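Local coordinates for protein proteasome accessory factor B/C (PafBC) (PDB 6SJ9) that regulates transcription in the bacterial DNA damage response, probably binding DNA through its winged helix-turn-helix domains, at residues 604-609 with 619-624; 587-592 with 640-645; 180-185 with 222-227. All blocks are in the same frame, centred on the assembly; numbering follows the deposited sequence. Where two conformers were deposited one is given.

Contact 1 of 3, residues 604-609 with 619-624; sequences YAERTA and EVRFGD
R607 and E619 pair as an antiparallel hydrogen-bonded couple, and both side chains rise from the same face of the sheet. Followed outward, E619 CB lies 3.9 Å from R607 O, the same carbonyl that accepts E619 N at 2.9 Å. CG, anti to the backbone N (chi1 -169°), packs on L587 of strand 586-592, and CD faces R607 NE and NH2. The carboxylate crosses the guanidinium at a slant, the two planes 28° apart. At the tip, R607 NH2 gives E619 OE1 a hydrogen bond of 3.1 Å from the syn side but clearly out of the carboxylate plane, while R607 NE reaches E619 OE2 only weakly at 3.3 Å, making the salt bridge uneven. E606 N meets E619 O at 2.7 Å with a bent N-H angle of 136°, and A605 CB rests on V620 CG1 at 3.8 Å. E606 OE2 approaches R621 CD, but R621 NE is engaged by D585. Water 1 joins R621 N to Y604 O. Y604, at positive phi, closes helix 599-602 with a Schellman motif, after which A605 and E606 lead into strand 607-610, outermost in its sheet within this chain; its hairpin partner 616-622 lies against 586-592.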
ATOM      1  N   TYR A 604     -13.454  -2.622  -1.489  1.00 41.67           N
ATOM      2  CA  TYR A 604     -14.198  -2.757  -2.746  1.00 40.84           C
ATOM      3  C   TYR A 604     -15.514  -3.513  -2.538  1.00 45.13           C
ATOM      4  O   TYR A 604     -15.814  -4.470  -3.246  1.00 49.44           O
ATOM      5  CB  TYR A 604     -13.355  -3.435  -3.841  1.00 35.81           C
ATOM      6  CG  TYR A 604     -11.877  -3.066  -3.780  1.00 40.46           C
ATOM      7  CD1 TYR A 604     -11.440  -1.801  -4.160  1.00 35.41           C
ATOM      8  CD2 TYR A 604     -10.941  -3.974  -3.282  1.00 42.44           C
ATOM      9  CE1 TYR A 604     -10.103  -1.440  -4.062  1.00 40.72           C
ATOM     10  CE2 TYR A 604      -9.605  -3.631  -3.177  1.00 46.15           C
ATOM     11  CZ  TYR A 604      -9.196  -2.353  -3.576  1.00 47.90           C
ATOM     12  OH  TYR A 604      -7.866  -2.055  -3.460  1.00 50.98           O
ATOM     13  N   ALA A 605     -16.302  -3.066  -1.572  1.00 43.27           N
ATOM     14  CA  ALA A 605     -17.519  -3.777  -1.198  1.00 50.87           C
ATOM     15  C   ALA A 605     -18.372  -4.160  -2.407  1.00 55.48           C
ATOM     16  O   ALA A 605     -18.625  -3.347  -3.298  1.00 51.03           O
ATOM     17  CB  ALA A 605     -18.339  -2.897  -0.260  1.00 46.45           C
ATOM     18  N   GLU A 606     -18.822  -5.410  -2.432  1.00 59.70           N
ATOM     19  CA  GLU A 606     -19.682  -5.846  -3.533  1.00 61.17           C
ATOM     20  C   GLU A 606     -21.034  -5.141  -3.473  1.00 60.32           C
ATOM     21  O   GLU A 606     -21.584  -4.754  -4.507  1.00 62.41           O
ATOM     22  CB  GLU A 606     -19.883  -7.368  -3.490  1.00 64.62           C
ATOM     23  CG  GLU A 606     -18.604  -8.185  -3.215  1.00 70.02           C
ATOM     24  CD  GLU A 606     -17.674  -8.220  -4.420  1.00 72.68           C
ATOM     25  OE1 GLU A 606     -18.197  -8.405  -5.538  1.00 74.03           O
ATOM     26  OE2 GLU A 606     -16.437  -8.083  -4.258  1.00 72.58           O
ATOM     27  N   ARG A 607     -21.582  -4.962  -2.273  1.00 59.50           N
ATOM     28  CA  ARG A 607     -22.876  -4.320  -2.076  1.00 61.10           C
ATOM     29  C   ARG A 607     -22.840  -3.550  -0.769  1.00 60.94           C
ATOM     30  O   ARG A 607     -22.198  -3.974   0.193  1.00 58.92           O
ATOM     31  CB  ARG A 607     -24.036  -5.316  -1.992  1.00 61.90           C
ATOM     32  CG  ARG A 607     -24.306  -6.135  -3.247  1.00 68.42           C
ATOM     33  CD  ARG A 607     -25.690  -6.846  -3.141  1.00 73.50           C
ATOM     34  NE  ARG A 607     -25.752  -7.787  -2.024  1.00 75.27           N
ATOM     35  CZ  ARG A 607     -26.825  -8.498  -1.691  1.00 75.98           C
ATOM     36  NH1 ARG A 607     -27.949  -8.381  -2.377  1.00 76.41           N
ATOM     37  NH2 ARG A 607     -26.771  -9.318  -0.663  1.00 75.45           N
ATOM     38  N   THR A 608     -23.607  -2.470  -0.710  1.00 60.22           N
ATOM     39  CA  THR A 608     -23.739  -1.678   0.506  1.00 57.71           C
ATOM     40  C   THR A 608     -25.216  -1.359   0.734  1.00 60.43           C
ATOM     41  O   THR A 608     -26.015  -1.382  -0.200  1.00 59.41           O
ATOM     42  CB  THR A 608     -22.913  -0.351   0.435  1.00 54.54           C
ATOM     43  OG1 THR A 608     -23.351   0.438  -0.677  1.00 56.96           O
ATOM     44  CG2 THR A 608     -21.372  -0.623   0.286  1.00 46.03           C
ATOM     45  N   ALA A 609     -25.586  -1.129   1.993  1.00 60.24           N
ATOM     46  CA  ALA A 609     -26.929  -0.650   2.293  1.00 65.15           C
ATOM     47  C   ALA A 609     -26.798   0.449   3.334  1.00 71.20           C
ATOM     48  O   ALA A 609     -26.269   0.210   4.419  1.00 76.27           O
ATOM     49  CB  ALA A 609     -27.822  -1.771   2.835  1.00 61.71           C
ATOM     50  N   GLU A 619     -21.142  -5.875   2.151  1.00 53.80           N
ATOM     51  CA  GLU A 619     -20.734  -7.217   1.790  1.00 55.36           C
ATOM     52  C   GLU A 619     -19.373  -7.143   1.092  1.00 51.65           C
ATOM     53  O   GLU A 619     -19.250  -6.494   0.051  1.00 50.28           O
ATOM     54  CB  GLU A 619     -21.809  -7.780   0.868  1.00 62.21           C
ATOM     55  CG  GLU A 619     -21.753  -9.215   0.559  1.00 71.79           C
ATOM     56  CD  GLU A 619     -22.914  -9.593  -0.322  1.00 81.19           C
ATOM     57  OE1 GLU A 619     -23.927 -10.101   0.204  1.00 86.02           O
ATOM     58  OE2 GLU A 619     -22.828  -9.308  -1.540  1.00 83.91           O
ATOM     59  N   VAL A 620     -18.344  -7.744   1.676  1.00 53.48           N
ATOM     60  CA  VAL A 620     -16.987  -7.643   1.146  1.00 54.32           C
ATOM     61  C   VAL A 620     -16.368  -9.035   1.019  1.00 56.27           C
ATOM     62  O   VAL A 620     -16.669  -9.938   1.800  1.00 57.93           O
ATOM     63  CB  VAL A 620     -16.082  -6.734   2.034  1.00 55.19           C
ATOM     64  CG1 VAL A 620     -16.688  -5.348   2.166  1.00 53.10           C
ATOM     65  CG2 VAL A 620     -15.899  -7.314   3.372  1.00 57.87           C
ATOM     66  N   ARG A 621     -15.418  -9.169   0.092  1.00 54.67           N
ATOM     67  CA  ARG A 621     -14.607 -10.371  -0.057  1.00 53.62           C
ATOM     68  C   ARG A 621     -13.258 -10.174   0.625  1.00 52.94           C
ATOM     69  O   ARG A 621     -12.499  -9.285   0.247  1.00 55.17           O
ATOM     70  CB  ARG A 621     -14.397 -10.699  -1.536  1.00 51.90           C
ATOM     71  CG  ARG A 621     -15.687 -11.013  -2.302  1.00 50.26           C
ATOM     72  CD  ARG A 621     -15.452 -11.005  -3.842  1.00 54.79           C
ATOM     73  NE  ARG A 621     -14.525 -12.054  -4.313  1.00 58.84           N
ATOM     74  CZ  ARG A 621     -14.902 -13.218  -4.858  1.00 62.82           C
ATOM     75  NH1 ARG A 621     -16.200 -13.509  -4.997  1.00 68.04           N
ATOM     76  NH2 ARG A 621     -13.990 -14.099  -5.268  1.00 58.09           N
ATOM     77  N   PHE A 622     -12.961 -10.999   1.628  1.00 49.85           N
ATOM     78  CA  PHE A 622     -11.664 -11.014   2.290  1.00 50.42           C
ATOM     79  C   PHE A 622     -10.828 -12.132   1.709  1.00 54.01           C
ATOM     80  O   PHE A 622     -11.362 -13.189   1.329  1.00 55.29           O
ATOM     81  CB  PHE A 622     -11.800 -11.211   3.797  1.00 51.56           C
ATOM     82  CG  PHE A 622     -12.103  -9.963   4.511  1.00 54.70           C
ATOM     83  CD1 PHE A 622     -13.423  -9.620   4.783  1.00 59.22           C
ATOM     84  CD2 PHE A 622     -11.097  -9.101   4.886  1.00 55.80           C
ATOM     85  CE1 PHE A 622     -13.710  -8.429   5.442  1.00 62.32           C
ATOM     86  CE2 PHE A 622     -11.373  -7.915   5.540  1.00 59.06           C
ATOM     87  CZ  PHE A 622     -12.677  -7.567   5.817  1.00 61.74           C
ATOM     88  N   GLY A 623      -9.520 -11.866   1.606  1.00 51.40           N
ATOM     89  CA  GLY A 623      -8.597 -12.797   0.981  1.00 46.03           C
ATOM     90  C   GLY A 623      -8.444 -14.089   1.749  1.00 49.71           C
ATOM     91  O   GLY A 623      -8.172 -15.136   1.146  1.00 52.54           O
ATOM     92  N   ASP A 624      -8.615 -14.036   3.072  1.00 47.10           N
ATOM     93  CA  ASP A 624      -8.442 -15.186   3.931  1.00 55.99           C
ATOM     94  C   ASP A 624      -9.262 -14.925   5.191  1.00 60.21           C
ATOM     95  O   ASP A 624      -9.230 -13.822   5.743  1.00 60.74           O
ATOM     96  CB  ASP A 624      -6.959 -15.402   4.292  1.00 62.55           C
ATOM     97  CG  ASP A 624      -6.737 -16.681   5.124  1.00 68.64           C
ATOM     98  OD1 ASP A 624      -6.484 -17.742   4.498  1.00 73.41           O
ATOM     99  OD2 ASP A 624      -6.846 -16.645   6.382  1.00 63.70           O
TER
HETATM  100  O   HOH W   1     -15.177  -6.955  -1.715  1.00 41.34           O

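Contact 2 of 3, residues 587-592 with 640-645; sequences LVCLEL and RILEPE
The R640 guanidinium has L642 CD2 over one face, 3.8 Å above the plane and off-centre, while the E591 carboxylate comes to it obliquely, the two planes 29° apart. E591 and R640 run in step in one direction: E591 CB meets R640 CG at 3.5 Å, and E591 OE1 forms a long salt bridge with R640 NH1, also 3.5 Å. CG of R640, between its backbone N and carbonyl carbon (chi1 62°), sets the stem beside E591. Its stronger partner is P325 O, which NH1 hydrogen-bonds; A324 O meets NH2 weakly.

Beneath these groups the backbones pair antiparallel. E591 N to R640 O and R640 N to E591 O are both 3.0 Å, and C589 N donates to E643 O in a nearly straight bond (173°). C589 O is shared by L642 N at 2.9 Å and, weakly, E643 N: two residues, L642 and E643, stand opposite the single C589, a classic beta bulge. The extra residue turns L642 toward strand 587-592, where its CD1 packs on E591 CB and C589 SG. On the other face, V588 CG1 meets I641 CG2 at 3.8 Å and L590 CD2 touches I641 CG1, with L628 and F631 of helix 627-634 packed on these residues. A cis peptide precedes P644, N-cap of helix 645-659.

The chemistry is thus two-sided: an apolar, helix-covered face, and opposite it a mixed one where C589 and L642 pack beside E591 and R640, under loop residues such as P327 and L329. The buried arginine is probably balanced in part by E591, though R648 brings a like charge close.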
ATOM      1  N   LEU A 587     -16.700 -14.603   1.516  1.00 57.70           N
ATOM      2  CA  LEU A 587     -17.677 -13.521   1.482  1.00 58.38           C
ATOM      3  C   LEU A 587     -18.211 -13.217   2.883  1.00 58.20           C
ATOM      4  O   LEU A 587     -18.573 -14.130   3.628  1.00 60.00           O
ATOM      5  CB  LEU A 587     -18.797 -13.909   0.518  1.00 62.47           C
ATOM      6  CG  LEU A 587     -19.824 -12.853   0.115  1.00 66.69           C
ATOM      7  CD1 LEU A 587     -20.944 -12.729   1.140  1.00 68.66           C
ATOM      8  CD2 LEU A 587     -19.123 -11.498  -0.149  1.00 65.23           C
ATOM      9  N   VAL A 588     -18.158 -11.952   3.285  1.00 56.84           N
ATOM     10  CA  VAL A 588     -18.480 -11.549   4.650  1.00 57.42           C
ATOM     11  C   VAL A 588     -19.418 -10.354   4.575  1.00 58.84           C
ATOM     12  O   VAL A 588     -19.287  -9.514   3.683  1.00 59.64           O
ATOM     13  CB  VAL A 588     -17.220 -11.196   5.462  1.00 56.09           C
ATOM     14  CG1 VAL A 588     -17.591 -10.717   6.830  1.00 54.62           C
ATOM     15  CG2 VAL A 588     -16.271 -12.386   5.537  1.00 54.81           C
ATOM     16  N   CYS A 589     -20.411 -10.319   5.446  1.00 59.55           N
ATOM     17  CA  CYS A 589     -21.313  -9.186   5.571  1.00 59.77           C
ATOM     18  C   CYS A 589     -20.959  -8.445   6.853  1.00 60.62           C
ATOM     19  O   CYS A 589     -20.908  -9.059   7.920  1.00 62.42           O
ATOM     20  CB  CYS A 589     -22.766  -9.660   5.586  1.00 64.39           C
ATOM     21  SG  CYS A 589     -23.904  -8.306   5.648  1.00 70.28           S
ATOM     22  N   LEU A 590     -20.652  -7.149   6.733  1.00 58.06           N
ATOM     23  CA  LEU A 590     -20.192  -6.289   7.819  1.00 54.39           C
ATOM     24  C   LEU A 590     -21.252  -5.253   8.123  1.00 53.91           C
ATOM     25  O   LEU A 590     -21.998  -4.851   7.228  1.00 54.14           O
ATOM     26  CB  LEU A 590     -18.896  -5.516   7.442  1.00 50.03           C
ATOM     27  CG  LEU A 590     -17.662  -6.277   7.018  1.00 47.66           C
ATOM     28  CD1 LEU A 590     -16.520  -5.328   6.588  1.00 48.46           C
ATOM     29  CD2 LEU A 590     -17.215  -7.235   8.091  1.00 51.64           C
ATOM     30  N   GLU A 591     -21.287  -4.783   9.370  1.00 56.11           N
ATOM     31  CA  GLU A 591     -21.883  -3.493   9.692  1.00 55.05           C
ATOM     32  C   GLU A 591     -20.758  -2.515  10.036  1.00 54.35           C
ATOM     33  O   GLU A 591     -19.856  -2.844  10.805  1.00 52.86           O
ATOM     34  CB  GLU A 591     -22.867  -3.557  10.852  1.00 56.76           C
ATOM     35  CG  GLU A 591     -23.450  -2.174  11.174  1.00 60.17           C
ATOM     36  CD  GLU A 591     -24.505  -2.202  12.266  1.00 64.16           C
ATOM     37  OE1 GLU A 591     -24.814  -3.300  12.766  1.00 66.60           O
ATOM     38  OE2 GLU A 591     -25.009  -1.126  12.642  1.00 65.01           O
ATOM     39  N   LEU A 592     -20.821  -1.330   9.449  1.00 53.83           N
ATOM     40  CA  LEU A 592     -19.874  -0.250   9.643  1.00 51.59           C
ATOM     41  C   LEU A 592     -20.570   0.922  10.309  1.00 52.11           C
ATOM     42  O   LEU A 592     -21.703   1.258   9.955  1.00 52.40           O
ATOM     43  CB  LEU A 592     -19.287   0.204   8.288  1.00 49.83           C
ATOM     44  CG  LEU A 592     -18.611  -0.887   7.432  1.00 51.13           C
ATOM     45  CD1 LEU A 592     -18.185  -0.367   6.091  1.00 48.40           C
ATOM     46  CD2 LEU A 592     -17.412  -1.513   8.142  1.00 50.90           C
ATOM     47  N   ARG A 640     -18.286  -4.644  12.668  1.00 52.55           N
ATOM     48  CA  ARG A 640     -18.707  -5.909  13.238  1.00 57.40           C
ATOM     49  C   ARG A 640     -19.017  -6.864  12.098  1.00 61.45           C
ATOM     50  O   ARG A 640     -19.324  -6.439  10.974  1.00 59.46           O
ATOM     51  CB  ARG A 640     -19.924  -5.701  14.169  1.00 57.80           C
ATOM     52  CG  ARG A 640     -21.170  -5.150  13.444  1.00 56.28           C
ATOM     53  CD  ARG A 640     -22.428  -4.950  14.404  1.00 63.15           C
ATOM     54  NE  ARG A 640     -22.862  -6.152  15.101  1.00 67.81           N
ATOM     55  CZ  ARG A 640     -24.070  -6.306  15.668  1.00 71.70           C
ATOM     56  NH1 ARG A 640     -24.989  -5.340  15.609  1.00 68.23           N
ATOM     57  NH2 ARG A 640     -24.350  -7.427  16.316  1.00 71.59           N
ATOM     58  N   ILE A 641     -18.909  -8.155  12.384  1.00 63.05           N
ATOM     59  CA  ILE A 641     -19.244  -9.199  11.423  1.00 63.48           C
ATOM     60  C   ILE A 641     -20.681  -9.659  11.691  1.00 64.33           C
ATOM     61  O   ILE A 641     -21.018 -10.020  12.823  1.00 63.13           O
ATOM     62  CB  ILE A 641     -18.260 -10.376  11.494  1.00 64.42           C
ATOM     63  CG1 ILE A 641     -16.847  -9.907  11.189  1.00 63.18           C
ATOM     64  CG2 ILE A 641     -18.624 -11.416  10.466  1.00 67.93           C
ATOM     65  CD1 ILE A 641     -15.827 -10.887  11.579  1.00 62.65           C
ATOM     66  N   LEU A 642     -21.543  -9.569  10.670  1.00 65.80           N
ATOM     67  CA  LEU A 642     -22.918 -10.067  10.753  1.00 70.49           C
ATOM     68  C   LEU A 642     -23.050 -11.515  10.279  1.00 73.19           C
ATOM     69  O   LEU A 642     -23.660 -12.337  10.959  1.00 74.73           O
ATOM     70  CB  LEU A 642     -23.833  -9.167   9.906  1.00 63.87           C
ATOM     71  CG  LEU A 642     -23.761  -7.685  10.292  1.00 58.68           C
ATOM     72  CD1 LEU A 642     -24.696  -6.853   9.482  1.00 60.17           C
ATOM     73  CD2 LEU A 642     -24.099  -7.533  11.753  1.00 56.36           C
ATOM     74  N   GLU A 643     -22.426 -11.853   9.153  1.00 74.79           N
ATOM     75  CA  GLU A 643     -22.483 -13.166   8.522  1.00 77.89           C
ATOM     76  C   GLU A 643     -21.174 -13.424   7.810  1.00 74.08           C
ATOM     77  O   GLU A 643     -20.601 -12.502   7.220  1.00 74.85           O
ATOM     78  CB  GLU A 643     -23.621 -13.269   7.497  1.00 85.85           C
ATOM     79  CG  GLU A 643     -24.999 -13.281   8.071  1.00 96.74           C
ATOM     80  CD  GLU A 643     -26.048 -13.524   6.999  1.00103.62           C
ATOM     81  OE1 GLU A 643     -25.665 -13.619   5.804  1.00102.80           O
ATOM     82  OE2 GLU A 643     -27.239 -13.690   7.368  1.00107.98           O
ATOM     83  N   PRO A 644     -20.726 -14.671   7.760  1.00 72.50           N
ATOM     84  CA  PRO A 644     -21.415 -15.825   8.330  1.00 72.36           C
ATOM     85  C   PRO A 644     -21.172 -15.963   9.828  1.00 73.66           C
ATOM     86  O   PRO A 644     -20.207 -15.411  10.353  1.00 74.93           O
ATOM     87  CB  PRO A 644     -20.820 -16.989   7.548  1.00 71.01           C
ATOM     88  CG  PRO A 644     -19.436 -16.512   7.181  1.00 69.19           C
ATOM     89  CD  PRO A 644     -19.622 -15.067   6.872  1.00 68.14           C
ATOM     90  N   GLU A 645     -22.101 -16.653  10.503  1.00 75.26           N
ATOM     91  CA  GLU A 645     -22.099 -16.736  11.961  1.00 76.42           C
ATOM     92  C   GLU A 645     -20.808 -17.353  12.498  1.00 72.99           C
ATOM     93  O   GLU A 645     -20.309 -16.955  13.561  1.00 71.20           O
ATOM     94  CB  GLU A 645     -23.315 -17.548  12.437  1.00 79.49           C
ATOM     95  CG  GLU A 645     -23.395 -17.698  13.941  1.00 81.47           C
ATOM     96  CD  GLU A 645     -23.604 -16.376  14.687  1.00 86.98           C
ATOM     97  OE1 GLU A 645     -24.011 -15.367  14.066  1.00 88.08           O
ATOM     98  OE2 GLU A 645     -23.325 -16.336  15.909  1.00 90.97           O
TER

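Contact 3 of 3, residues 180-185 with 222-227; sequences VEPWGL and GSFHPP
F224 faces E181 with their CA atoms 6.9 Å apart, those of W183 and P226 being 6.2 Å apart; none of the polar backbone atoms pair directly, so side chains and one water make the contact. CB of E181 sits over a face of the F224 ring, 3.9 Å from its centroid and 23° off the normal, a CH-pi contact. F224 is placed there by a CG lying between its backbone N and carbonyl carbon (chi1 78°). The far rim of the same ring runs into P182: CZ is 3.7 Å from P182 CD, and P182 O lies at the ring edge. W183 receives a second CH-pi contact, with P227 CD 3.8 Å from the centroid of its five-membered ring and the two side chains crossing at about a right angle. In the plane of the indole, NE1 donates to water 2 at 2.8 Å; the water also donates to E181 OE1 at 2.7 Å and weakly to H225 O. E181 OE2 is held by R199. A leucine in place of W183 would probably leave water 2 without its N-H donor and P227 without a flat surface to rest on. Opposite V195 of strand 191-198 the chain fits in both W183 and G184, a classic bulge in strand 175-188, and the proline-bearing loop 222-227 packs along this strand, consistent with the Sm-like sheet of a WYL domain.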
ATOM      1  N   VAL A 180     -15.177  24.658  14.035  1.00 39.18           N
ATOM      2  CA  VAL A 180     -14.034  24.973  13.208  1.00 41.94           C
ATOM      3  C   VAL A 180     -14.490  25.342  11.803  1.00 37.50           C
ATOM      4  O   VAL A 180     -15.331  24.662  11.215  1.00 37.04           O
ATOM      5  CB  VAL A 180     -13.058  23.769  13.209  1.00 41.73           C
ATOM      6  CG1 VAL A 180     -11.946  23.970  12.255  1.00 37.60           C
ATOM      7  CG2 VAL A 180     -12.494  23.562  14.608  1.00 39.54           C
ATOM      8  N   GLU A 181     -13.831  26.330  11.223  1.00 37.32           N
ATOM      9  CA  GLU A 181     -13.903  26.590   9.802  1.00 36.52           C
ATOM     10  C   GLU A 181     -12.665  25.984   9.142  1.00 36.01           C
ATOM     11  O   GLU A 181     -11.537  26.488   9.365  1.00 36.41           O
ATOM     12  CB  GLU A 181     -13.984  28.105   9.568  1.00 36.88           C
ATOM     13  CG  GLU A 181     -15.250  28.720  10.219  1.00 40.86           C
ATOM     14  CD  GLU A 181     -15.274  30.247  10.230  1.00 44.57           C
ATOM     15  OE1 GLU A 181     -14.346  30.878   9.666  1.00 48.63           O
ATOM     16  OE2 GLU A 181     -16.219  30.820  10.801  1.00 44.13           O
ATOM     17  N   PRO A 182     -12.799  24.918   8.347  1.00 35.29           N
ATOM     18  CA  PRO A 182     -11.598  24.155   7.909  1.00 36.70           C
ATOM     19  C   PRO A 182     -10.856  24.865   6.788  1.00 34.66           C
ATOM     20  O   PRO A 182     -11.457  25.272   5.793  1.00 34.73           O
ATOM     21  CB  PRO A 182     -12.173  22.828   7.425  1.00 36.44           C
ATOM     22  CG  PRO A 182     -13.660  23.227   6.983  1.00 36.15           C
ATOM     23  CD  PRO A 182     -14.072  24.226   8.018  1.00 35.05           C
ATOM     24  N   TRP A 183      -9.549  25.075   6.988  1.00 36.91           N
ATOM     25  CA  TRP A 183      -8.686  25.684   5.969  1.00 38.99           C
ATOM     26  C   TRP A 183      -7.869  24.669   5.201  1.00 42.06           C
ATOM     27  O   TRP A 183      -7.562  24.879   4.015  1.00 41.80           O
ATOM     28  CB  TRP A 183      -7.715  26.673   6.574  1.00 37.74           C
ATOM     29  CG  TRP A 183      -8.345  27.826   7.268  1.00 38.64           C
ATOM     30  CD1 TRP A 183      -9.668  28.141   7.334  1.00 37.35           C
ATOM     31  CD2 TRP A 183      -7.650  28.835   8.021  1.00 41.15           C
ATOM     32  NE1 TRP A 183      -9.837  29.315   8.071  1.00 37.43           N
ATOM     33  CE2 TRP A 183      -8.608  29.733   8.519  1.00 38.35           C
ATOM     34  CE3 TRP A 183      -6.309  29.050   8.328  1.00 45.64           C
ATOM     35  CZ2 TRP A 183      -8.261  30.852   9.294  1.00 39.67           C
ATOM     36  CZ3 TRP A 183      -5.974  30.158   9.111  1.00 49.32           C
ATOM     37  CH2 TRP A 183      -6.949  31.042   9.569  1.00 45.54           C
ATOM     38  N   GLY A 184      -7.496  23.580   5.844  1.00 42.65           N
ATOM     39  CA  GLY A 184      -6.683  22.612   5.147  1.00 44.89           C
ATOM     40  C   GLY A 184      -6.454  21.360   5.955  1.00 42.23           C
ATOM     41  O   GLY A 184      -6.637  21.331   7.175  1.00 46.78           O
ATOM     42  N   LEU A 185      -6.128  20.309   5.228  1.00 36.45           N
ATOM     43  CA  LEU A 185      -5.622  19.071   5.762  1.00 39.37           C
ATOM     44  C   LEU A 185      -4.139  18.950   5.426  1.00 40.98           C
ATOM     45  O   LEU A 185      -3.677  19.421   4.379  1.00 44.64           O
ATOM     46  CB  LEU A 185      -6.374  17.892   5.180  1.00 41.03           C
ATOM     47  CG  LEU A 185      -7.835  17.741   5.609  1.00 40.93           C
ATOM     48  CD1 LEU A 185      -8.508  16.873   4.613  1.00 39.62           C
ATOM     49  CD2 LEU A 185      -7.885  17.082   6.995  1.00 38.87           C
ATOM     50  N   GLY A 222     -24.620  26.293   7.350  1.00 46.41           N
ATOM     51  CA  GLY A 222     -23.752  27.424   7.572  1.00 43.06           C
ATOM     52  C   GLY A 222     -22.842  27.732   6.389  1.00 42.14           C
ATOM     53  O   GLY A 222     -22.695  26.942   5.460  1.00 41.01           O
ATOM     54  N   SER A 223     -22.185  28.893   6.477  1.00 42.82           N
ATOM     55  CA  SER A 223     -21.215  29.301   5.477  1.00 42.25           C
ATOM     56  C   SER A 223     -20.009  29.910   6.184  1.00 42.76           C
ATOM     57  O   SER A 223     -20.090  30.343   7.336  1.00 43.85           O
ATOM     58  CB  SER A 223     -21.750  30.358   4.524  1.00 42.93           C
ATOM     59  OG  SER A 223     -22.230  31.402   5.352  1.00 48.88           O
ATOM     60  N   PHE A 224     -18.892  29.942   5.453  1.00 42.11           N
ATOM     61  CA  PHE A 224     -17.732  30.718   5.854  1.00 44.69           C
ATOM     62  C   PHE A 224     -16.911  30.925   4.598  1.00 44.73           C
ATOM     63  O   PHE A 224     -17.117  30.244   3.593  1.00 41.21           O
ATOM     64  CB  PHE A 224     -16.916  29.991   6.920  1.00 42.58           C
ATOM     65  CG  PHE A 224     -16.063  28.914   6.372  1.00 41.15           C
ATOM     66  CD1 PHE A 224     -16.599  27.668   6.070  1.00 39.97           C
ATOM     67  CD2 PHE A 224     -14.696  29.107   6.211  1.00 41.11           C
ATOM     68  CE1 PHE A 224     -15.831  26.664   5.584  1.00 38.76           C
ATOM     69  CE2 PHE A 224     -13.907  28.102   5.729  1.00 39.89           C
ATOM     70  CZ  PHE A 224     -14.462  26.857   5.407  1.00 38.67           C
ATOM     71  N   HIS A 225     -15.982  31.868   4.664  1.00 46.99           N
ATOM     72  CA  HIS A 225     -14.931  32.097   3.673  0.54 47.97           C
ATOM     73  C   HIS A 225     -13.585  31.883   4.354  1.00 45.63           C
ATOM     74  O   HIS A 225     -13.361  32.527   5.381  1.00 47.28           O
ATOM     75  CB  HIS A 225     -14.992  33.574   3.160  0.54 50.61           C
ATOM     76  CG  HIS A 225     -16.237  33.930   2.405  0.54 52.39           C
ATOM     77  ND1 HIS A 225     -16.622  33.276   1.255  0.54 51.85           N
ATOM     78  CD2 HIS A 225     -17.154  34.913   2.605  0.54 54.86           C
ATOM     79  CE1 HIS A 225     -17.741  33.813   0.799  0.54 53.24           C
ATOM     80  NE2 HIS A 225     -18.083  34.812   1.598  0.54 54.29           N
ATOM     81  N   PRO A 226     -12.666  31.070   3.845  1.00 44.78           N
ATOM     82  CA  PRO A 226     -11.315  31.069   4.403  1.00 49.24           C
ATOM     83  C   PRO A 226     -10.587  32.357   4.058  1.00 51.09           C
ATOM     84  O   PRO A 226     -10.898  33.008   3.046  1.00 47.49           O
ATOM     85  CB  PRO A 226     -10.658  29.847   3.739  1.00 50.39           C
ATOM     86  CG  PRO A 226     -11.371  29.712   2.442  1.00 44.40           C
ATOM     87  CD  PRO A 226     -12.796  30.131   2.715  1.00 44.38           C
ATOM     88  N   PRO A 227      -9.624  32.779   4.885  1.00 57.65           N
ATOM     89  CA  PRO A 227      -8.906  34.055   4.628  1.00 62.78           C
ATOM     90  C   PRO A 227      -8.056  33.948   3.366  1.00 57.71           C
ATOM     91  O   PRO A 227      -7.556  32.880   3.042  1.00 53.96           O
ATOM     92  CB  PRO A 227      -8.021  34.236   5.876  1.00 61.93           C
ATOM     93  CG  PRO A 227      -7.778  32.900   6.352  1.00 58.55           C
ATOM     94  CD  PRO A 227      -9.033  32.043   6.012  1.00 56.41           C
TER
HETATM   95  O   HOH W   2     -12.159  30.899   8.049  1.00 39.30           O

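Overall arrangement
Contacts 1 and 2 belong to one four-stranded antiparallel sheet of the second WCX domain, consistent with its ferredoxin-like fold, and their centres are about 9 Å apart. Contact 1 is nested within the chain loop that contact 2 closes, and a probable hydrogen bond from V620 N to V588 O (2.8 Å) links their inner strands. Contact 1 lies at the surface and is largely polar, whereas contact 2 is buried and adds apolar packing to a fuller backbone ladder. Contact 3, about 35 Å and 38 Å from them between centres, is partly buried; its strand 180-185 belongs to the first WYL domain. There a strand meets an irregular loop, so rings, prolines and water replace strand pairing.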